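Local structure of SmhA (Serratia marcescens, 7A27) at residues L172-I183 / A249-L260. The protein probably serves as the A component of the tripartite alpha-pore-forming toxin Smh, which assembles into pores in target-cell membranes. Sequence-based numbering, arbitrary orientation.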
ATOM      1  N   LEU A 172       4.811   0.463  23.305  1.00 74.79           N
ATOM      2  CA  LEU A 172       4.888  -0.900  22.715  1.00 74.47           C
ATOM      3  C   LEU A 172       4.210  -0.937  21.339  1.00 73.93           C
ATOM      4  O   LEU A 172       4.807  -1.526  20.431  1.00 72.77           O
ATOM      5  CB  LEU A 172       4.275  -1.908  23.691  1.00 74.57           C
ATOM      6  CG  LEU A 172       5.169  -2.232  24.887  1.00 76.12           C
ATOM      7  CD1 LEU A 172       4.404  -2.937  26.004  1.00 76.49           C
ATOM      8  CD2 LEU A 172       6.361  -3.076  24.430  1.00 76.26           C
ATOM      9  N   ASN A 173       3.018  -0.352  21.175  1.00 74.10           N
ATOM     10  CA  ASN A 173       2.314  -0.296  19.866  1.00 73.20           C
ATOM     11  C   ASN A 173       3.226   0.403  18.842  1.00 73.30           C
ATOM     12  O   ASN A 173       3.275  -0.053  17.694  1.00 70.80           O
ATOM     13  CB  ASN A 173       0.948   0.388  19.964  1.00 72.44           C
ATOM     14  CG  ASN A 173      -0.110  -0.407  20.703  1.00 72.77           C
ATOM     15  OD1 ASN A 173      -0.258  -1.618  20.526  1.00 72.31           O
ATOM     16  ND2 ASN A 173      -0.897   0.292  21.500  1.00 73.14           N
ATOM     17  N   GLU A 174       3.927   1.464  19.249  1.00 76.52           N
ATOM     18  CA  GLU A 174       4.852   2.227  18.373  1.00 79.50           C
ATOM     19  C   GLU A 174       6.025   1.322  17.960  1.00 79.97           C
ATOM     20  O   GLU A 174       6.423   1.404  16.791  1.00 79.74           O
ATOM     21  CB  GLU A 174       5.312   3.522  19.045  1.00 83.25           C
ATOM     22  CG  GLU A 174       4.732   4.783  18.415  1.00 87.16           C
ATOM     23  CD  GLU A 174       5.395   6.106  18.824  1.00 92.26           C
ATOM     24  OE1 GLU A 174       5.806   6.243  20.031  1.00 94.33           O
ATOM     25  OE2 GLU A 174       5.512   7.022  17.935  1.00 93.77           O
ATOM     26  N   ALA A 175       6.531   0.472  18.866  1.00 78.05           N
ATOM     27  CA  ALA A 175       7.668  -0.444  18.619  1.00 76.31           C
ATOM     28  C   ALA A 175       7.243  -1.554  17.657  1.00 76.47           C
ATOM     29  O   ALA A 175       8.012  -1.876  16.736  1.00 79.21           O
ATOM     30  CB  ALA A 175       8.138  -1.048  19.910  1.00 76.81           C
ATOM     31  N   ILE A 176       6.077  -2.147  17.905  1.00 74.22           N
ATOM     32  CA  ILE A 176       5.487  -3.274  17.126  1.00 72.13           C
ATOM     33  C   ILE A 176       5.294  -2.839  15.668  1.00 71.14           C
ATOM     34  O   ILE A 176       5.512  -3.670  14.760  1.00 69.29           O
ATOM     35  CB  ILE A 176       4.154  -3.684  17.775  1.00 71.33           C
ATOM     36  CG1 ILE A 176       4.381  -4.398  19.108  1.00 72.22           C
ATOM     37  CG2 ILE A 176       3.316  -4.515  16.817  1.00 71.20           C
ATOM     38  CD1 ILE A 176       3.110  -4.572  19.920  1.00 72.42           C
ATOM     39  N   ALA A 177       4.871  -1.590  15.451  1.00 69.67           N
ATOM     40  CA  ALA A 177       4.639  -1.020  14.110  1.00 68.68           C
ATOM     41  C   ALA A 177       5.962  -1.001  13.355  1.00 69.06           C
ATOM     42  O   ALA A 177       5.935  -1.389  12.188  1.00 68.46           O
ATOM     43  CB  ALA A 177       4.034   0.351  14.223  1.00 68.68           C
ATOM     44  N   LYS A 178       7.064  -0.610  14.011  1.00 70.60           N
ATOM     45  CA  LYS A 178       8.418  -0.566  13.393  1.00 71.58           C
ATOM     46  C   LYS A 178       8.841  -1.995  13.000  1.00 70.85           C
ATOM     47  O   LYS A 178       9.409  -2.159  11.894  1.00 70.91           O
ATOM     48  CB  LYS A 178       9.441   0.143  14.291  1.00 73.84           C
ATOM     49  CG  LYS A 178       9.179   1.621  14.540  1.00 76.01           C
ATOM     50  CD  LYS A 178      10.432   2.496  14.771  1.00 79.90           C
ATOM     51  CE  LYS A 178      11.197   2.271  16.062  1.00 82.71           C
ATOM     52  NZ  LYS A 178      10.381   2.605  17.257  1.00 83.64           N
ATOM     53  N   ASN A 179       8.541  -2.987  13.844  1.00 69.63           N
ATOM     54  CA  ASN A 179       8.864  -4.412  13.598  1.00 69.88           C
ATOM     55  C   ASN A 179       8.095  -4.904  12.369  1.00 67.93           C
ATOM     56  O   ASN A 179       8.731  -5.473  11.476  1.00 68.50           O
ATOM     57  CB  ASN A 179       8.533  -5.292  14.802  1.00 72.23           C
ATOM     58  CG  ASN A 179       9.438  -5.078  16.004  1.00 74.39           C
ATOM     59  OD1 ASN A 179       9.031  -5.353  17.135  1.00 75.84           O
ATOM     60  ND2 ASN A 179      10.660  -4.613  15.778  1.00 74.09           N
ATOM     61  N   ILE A 180       6.777  -4.697  12.322  1.00 65.85           N
ATOM     62  CA  ILE A 180       5.926  -5.158  11.181  1.00 64.11           C
ATOM     63  C   ILE A 180       6.502  -4.577   9.894  1.00 64.39           C
ATOM     64  O   ILE A 180       6.742  -5.358   8.953  1.00 65.25           O
ATOM     65  CB  ILE A 180       4.451  -4.780  11.362  1.00 61.55           C
ATOM     66  CG1 ILE A 180       3.856  -5.485  12.582  1.00 62.26           C
ATOM     67  CG2 ILE A 180       3.670  -5.105  10.106  1.00 60.10           C
ATOM     68  CD1 ILE A 180       2.486  -4.988  12.981  1.00 62.26           C
ATOM     69  N   GLN A 181       6.748  -3.266   9.882  1.00 64.11           N
ATOM     70  CA  GLN A 181       7.294  -2.562   8.702  1.00 65.31           C
ATOM     71  C   GLN A 181       8.582  -3.263   8.258  1.00 66.10           C
ATOM     72  O   GLN A 181       8.731  -3.495   7.040  1.00 64.60           O
ATOM     73  CB  GLN A 181       7.495  -1.080   9.010  1.00 66.85           C
ATOM     74  CG  GLN A 181       7.944  -0.258   7.811  1.00 68.40           C
ATOM     75  CD  GLN A 181       6.908  -0.176   6.714  1.00 68.11           C
ATOM     76  OE1 GLN A 181       5.758   0.237   6.919  1.00 66.41           O
ATOM     77  NE2 GLN A 181       7.356  -0.555   5.526  1.00 69.47           N
ATOM     78  N   SER A 182       9.459  -3.638   9.196  1.00 67.12           N
ATOM     79  CA  SER A 182      10.763  -4.292   8.891  1.00 68.51           C
ATOM     80  C   SER A 182      10.540  -5.650   8.211  1.00 68.85           C
ATOM     81  O   SER A 182      11.320  -5.988   7.280  1.00 68.22           O
ATOM     82  CB  SER A 182      11.648  -4.426  10.126  1.00 68.75           C
ATOM     83  OG  SER A 182      12.224  -3.182  10.497  1.00 67.26           O
ATOM     84  N   ILE A 183       9.527  -6.391   8.679  1.00 70.17           N
ATOM     85  CA  ILE A 183       9.152  -7.758   8.211  1.00 70.77           C
ATOM     86  C   ILE A 183       8.562  -7.661   6.803  1.00 70.92           C
ATOM     87  O   ILE A 183       8.950  -8.477   5.926  1.00 73.46           O
ATOM     88  CB  ILE A 183       8.169  -8.411   9.203  1.00 69.91           C
ATOM     89  CG1 ILE A 183       8.862  -8.744  10.527  1.00 70.09           C
ATOM     90  CG2 ILE A 183       7.516  -9.639   8.580  1.00 71.19           C
ATOM     91  CD1 ILE A 183       7.922  -9.105  11.639  1.00 69.71           C
ATOM     92  N   ALA A 249      13.785  -8.599  13.564  1.00 70.87           N
ATOM     93  CA  ALA A 249      12.448  -7.969  13.668  1.00 69.75           C
ATOM     94  C   ALA A 249      11.438  -9.006  14.181  1.00 70.67           C
ATOM     95  O   ALA A 249      10.662  -8.658  15.088  1.00 70.68           O
ATOM     96  CB  ALA A 249      12.036  -7.367  12.346  1.00 68.24           C
ATOM     97  N   VAL A 250      11.470 -10.242  13.664  1.00 71.70           N
ATOM     98  CA  VAL A 250      10.534 -11.338  14.071  1.00 73.09           C
ATOM     99  C   VAL A 250      10.703 -11.636  15.566  1.00 73.70           C
ATOM    100  O   VAL A 250       9.665 -11.888  16.230  1.00 72.72           O
ATOM    101  CB  VAL A 250      10.731 -12.607  13.218  1.00 74.31           C
ATOM    102  CG1 VAL A 250       9.989 -13.810  13.777  1.00 75.93           C
ATOM    103  CG2 VAL A 250      10.317 -12.360  11.787  1.00 73.24           C
ATOM    104  N   ASN A 251      11.954 -11.631  16.046  1.00 74.21           N
ATOM    105  CA  ASN A 251      12.302 -11.895  17.465  1.00 75.21           C
ATOM    106  C   ASN A 251      11.792 -10.732  18.326  1.00 74.14           C
ATOM    107  O   ASN A 251      11.207 -11.015  19.369  1.00 74.56           O
ATOM    108  CB  ASN A 251      13.795 -12.171  17.644  1.00 76.95           C
ATOM    109  CG  ASN A 251      14.266 -13.460  16.992  1.00 78.78           C
ATOM    110  OD1 ASN A 251      13.470 -14.303  16.568  1.00 78.48           O
ATOM    111  ND2 ASN A 251      15.573 -13.641  16.912  1.00 79.50           N
ATOM    112  N   GLU A 252      12.009  -9.481  17.907  1.00 73.56           N
ATOM    113  CA  GLU A 252      11.515  -8.267  18.619  1.00 74.27           C
ATOM    114  C   GLU A 252       9.983  -8.315  18.678  1.00 72.79           C
ATOM    115  O   GLU A 252       9.408  -8.028  19.746  1.00 72.55           O
ATOM    116  CB  GLU A 252      11.961  -6.952  17.955  1.00 74.65           C
ATOM    117  CG  GLU A 252      13.363  -6.489  18.353  1.00 76.78           C
ATOM    118  CD  GLU A 252      13.957  -5.296  17.598  1.00 76.47           C
ATOM    119  OE1 GLU A 252      15.189  -5.283  17.501  1.00 77.30           O
ATOM    120  OE2 GLU A 252      13.234  -4.378  17.140  1.00 75.50           O
ATOM    121  N   LEU A 253       9.343  -8.674  17.569  1.00 72.30           N
ATOM    122  CA  LEU A 253       7.862  -8.735  17.487  1.00 71.16           C
ATOM    123  C   LEU A 253       7.334  -9.738  18.518  1.00 71.90           C
ATOM    124  O   LEU A 253       6.364  -9.397  19.203  1.00 70.83           O
ATOM    125  CB  LEU A 253       7.434  -9.103  16.061  1.00 70.47           C
ATOM    126  CG  LEU A 253       5.935  -9.043  15.781  1.00 69.92           C
ATOM    127  CD1 LEU A 253       5.359  -7.691  16.152  1.00 69.35           C
ATOM    128  CD2 LEU A 253       5.641  -9.339  14.324  1.00 68.68           C
ATOM    129  N   LYS A 254       7.954 -10.914  18.637  1.00 73.57           N
ATOM    130  CA  LYS A 254       7.524 -11.962  19.601  1.00 75.97           C
ATOM    131  C   LYS A 254       7.620 -11.389  21.024  1.00 75.86           C
ATOM    132  O   LYS A 254       6.606 -11.430  21.761  1.00 74.64           O
ATOM    133  CB  LYS A 254       8.359 -13.238  19.439  1.00 78.63           C
ATOM    134  CG  LYS A 254       7.897 -14.416  20.285  1.00 80.89           C
ATOM    135  CD  LYS A 254       8.841 -15.607  20.273  1.00 83.40           C
ATOM    136  CE  LYS A 254       8.400 -16.701  21.228  1.00 85.32           C
ATOM    137  NZ  LYS A 254       9.506 -17.625  21.557  1.00 87.33           N
ATOM    138  N   ALA A 255       8.797 -10.858  21.367  1.00 76.17           N
ATOM    139  CA  ALA A 255       9.131 -10.242  22.671  1.00 77.38           C
ATOM    140  C   ALA A 255       8.154  -9.094  22.985  1.00 76.70           C
ATOM    141  O   ALA A 255       7.620  -9.059  24.115  1.00 78.96           O
ATOM    142  CB  ALA A 255      10.556  -9.766  22.645  1.00 77.38           C
ATOM    143  N   ASN A 256       7.920  -8.192  22.033  1.00 73.74           N
ATOM    144  CA  ASN A 256       7.017  -7.026  22.219  1.00 72.17           C
ATOM    145  C   ASN A 256       5.573  -7.493  22.443  1.00 71.09           C
ATOM    146  O   ASN A 256       4.914  -6.922  23.318  1.00 69.55           O
ATOM    147  CB  ASN A 256       7.172  -6.016  21.076  1.00 70.93           C
ATOM    148  CG  ASN A 256       8.442  -5.199  21.209  1.00 71.41           C
ATOM    149  OD1 ASN A 256       8.969  -5.031  22.313  1.00 72.64           O
ATOM    150  ND2 ASN A 256       8.929  -4.678  20.094  1.00 70.44           N
ATOM    151  N   TYR A 257       5.073  -8.486  21.698  1.00 71.76           N
ATOM    152  CA  TYR A 257       3.688  -8.996  21.894  1.00 71.07           C
ATOM    153  C   TYR A 257       3.585  -9.554  23.324  1.00 73.34           C
ATOM    154  O   TYR A 257       2.585  -9.263  24.007  1.00 74.32           O
ATOM    155  CB  TYR A 257       3.246  -9.977  20.801  1.00 69.70           C
ATOM    156  CG  TYR A 257       2.782  -9.350  19.507  1.00 67.71           C
ATOM    157  CD1 TYR A 257       1.875  -8.305  19.491  1.00 66.45           C
ATOM    158  CD2 TYR A 257       3.179  -9.852  18.278  1.00 67.62           C
ATOM    159  CE1 TYR A 257       1.422  -7.747  18.304  1.00 64.87           C
ATOM    160  CE2 TYR A 257       2.733  -9.311  17.078  1.00 65.81           C
ATOM    161  CZ  TYR A 257       1.849  -8.249  17.083  1.00 64.39           C
ATOM    162  OH  TYR A 257       1.394  -7.712  15.902  1.00 62.12           O
ATOM    163  N   ALA A 258       4.599 -10.278  23.795  1.00 74.58           N
ATOM    164  CA  ALA A 258       4.615 -10.828  25.168  1.00 77.62           C
ATOM    165  C   ALA A 258       4.382  -9.688  26.171  1.00 78.08           C
ATOM    166  O   ALA A 258       3.486  -9.834  27.037  1.00 78.72           O
ATOM    167  CB  ALA A 258       5.909 -11.558  25.447  1.00 80.12           C
ATOM    168  N   LYS A 259       5.145  -8.595  26.044  1.00 77.06           N
ATOM    169  CA  LYS A 259       5.075  -7.412  26.941  1.00 76.73           C
ATOM    170  C   LYS A 259       3.733  -6.692  26.773  1.00 75.77           C
ATOM    171  O   LYS A 259       3.205  -6.185  27.789  1.00 76.67           O
ATOM    172  CB  LYS A 259       6.232  -6.434  26.684  1.00 76.45           C
ATOM    173  CG  LYS A 259       7.615  -6.982  27.027  1.00 78.24           C
ATOM    174  CD  LYS A 259       8.606  -5.960  27.607  1.00 79.83           C
ATOM    175  CE  LYS A 259       9.448  -5.243  26.576  1.00 79.60           C
ATOM    176  NZ  LYS A 259      10.476  -6.143  26.013  1.00 79.91           N
ATOM    177  N   LEU A 260       3.207  -6.636  25.547  1.00 74.63           N
ATOM    178  CA  LEU A 260       1.920  -5.960  25.250  1.00 74.44           C
ATOM    179  C   LEU A 260       0.805  -6.666  26.032  1.00 75.76           C
ATOM    180  O   LEU A 260      -0.042  -5.958  26.632  1.00 77.04           O
ATOM    181  CB  LEU A 260       1.644  -5.985  23.744  1.00 73.64           C
ATOM    182  CG  LEU A 260       0.369  -5.251  23.325  1.00 73.35           C
ATOM    183  CD1 LEU A 260       0.477  -3.795  23.726  1.00 73.50           C
ATOM    184  CD2 LEU A 260       0.066  -5.388  21.838  1.00 72.08           C
TER
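Two antiparallel helices meet here through interlocked side chains, 172-183 on helix 160-188 packing against 249-260 on helix 247-268, with a short chain of side-chain hydrogen bonds built into an otherwise apolar seam. Their axes approach to 8.9 Å, at 150° between the N-to-C directions. The backbones come nearer at one end, where Asn179 CA lies 5.0 Å from Ala249 CA, against 6.4 Å between Leu172 CA and Leu260 CA. The Asn179 side chain is a knob in the hole formed by Ala249, Glu252, Leu253 and Asn256; chi1 of -70° carries its amide across, and rotation about CB-CG turns ND2 to Glu252 and OD1 to Asn256. Asn179 ND2 donates to Glu252 OE2 (2.9 Å), meeting the carboxylate on its anti side and 30° out of its plane, while Glu252 OE1 is bonded to Gln248 NE2. Asn179 OD1 accepts from Asn256 ND2 at 3.0 Å in a bent bond. Held at both ends, the buried amide has its rotation fixed. Knobs-into-holes packing runs in both directions: Asn256 in turn sits among Leu172, Ala175, Ile176 and Asn179. The connection between the helices contains the antiparallel strands 198-206 and 230-237, in an elongated, mainly helical fold consistent with the soluble form of an alpha-pore-forming toxin. Tyr257 and Ile180 both touch strand 230-237, the Tyr257 hydroxyl hydrogen-bonding to the Ile236 carbonyl. Ile176 is a third knob; its CD1 lies 3.7 Å from Leu260 CD2 and meets the Tyr257 ring obliquely, while its CG2 reaches Leu253 CD1. Leu172 crosses Lys259 at about a right angle, both its methyls near Lys259 CB and CD1 also nearing the Lys259-Leu260 backbone. Ile183 CD1 lies against Leu253 CD2, and at the contact's edge Ser182 CB abuts Ala249 CB at 3.7 Å.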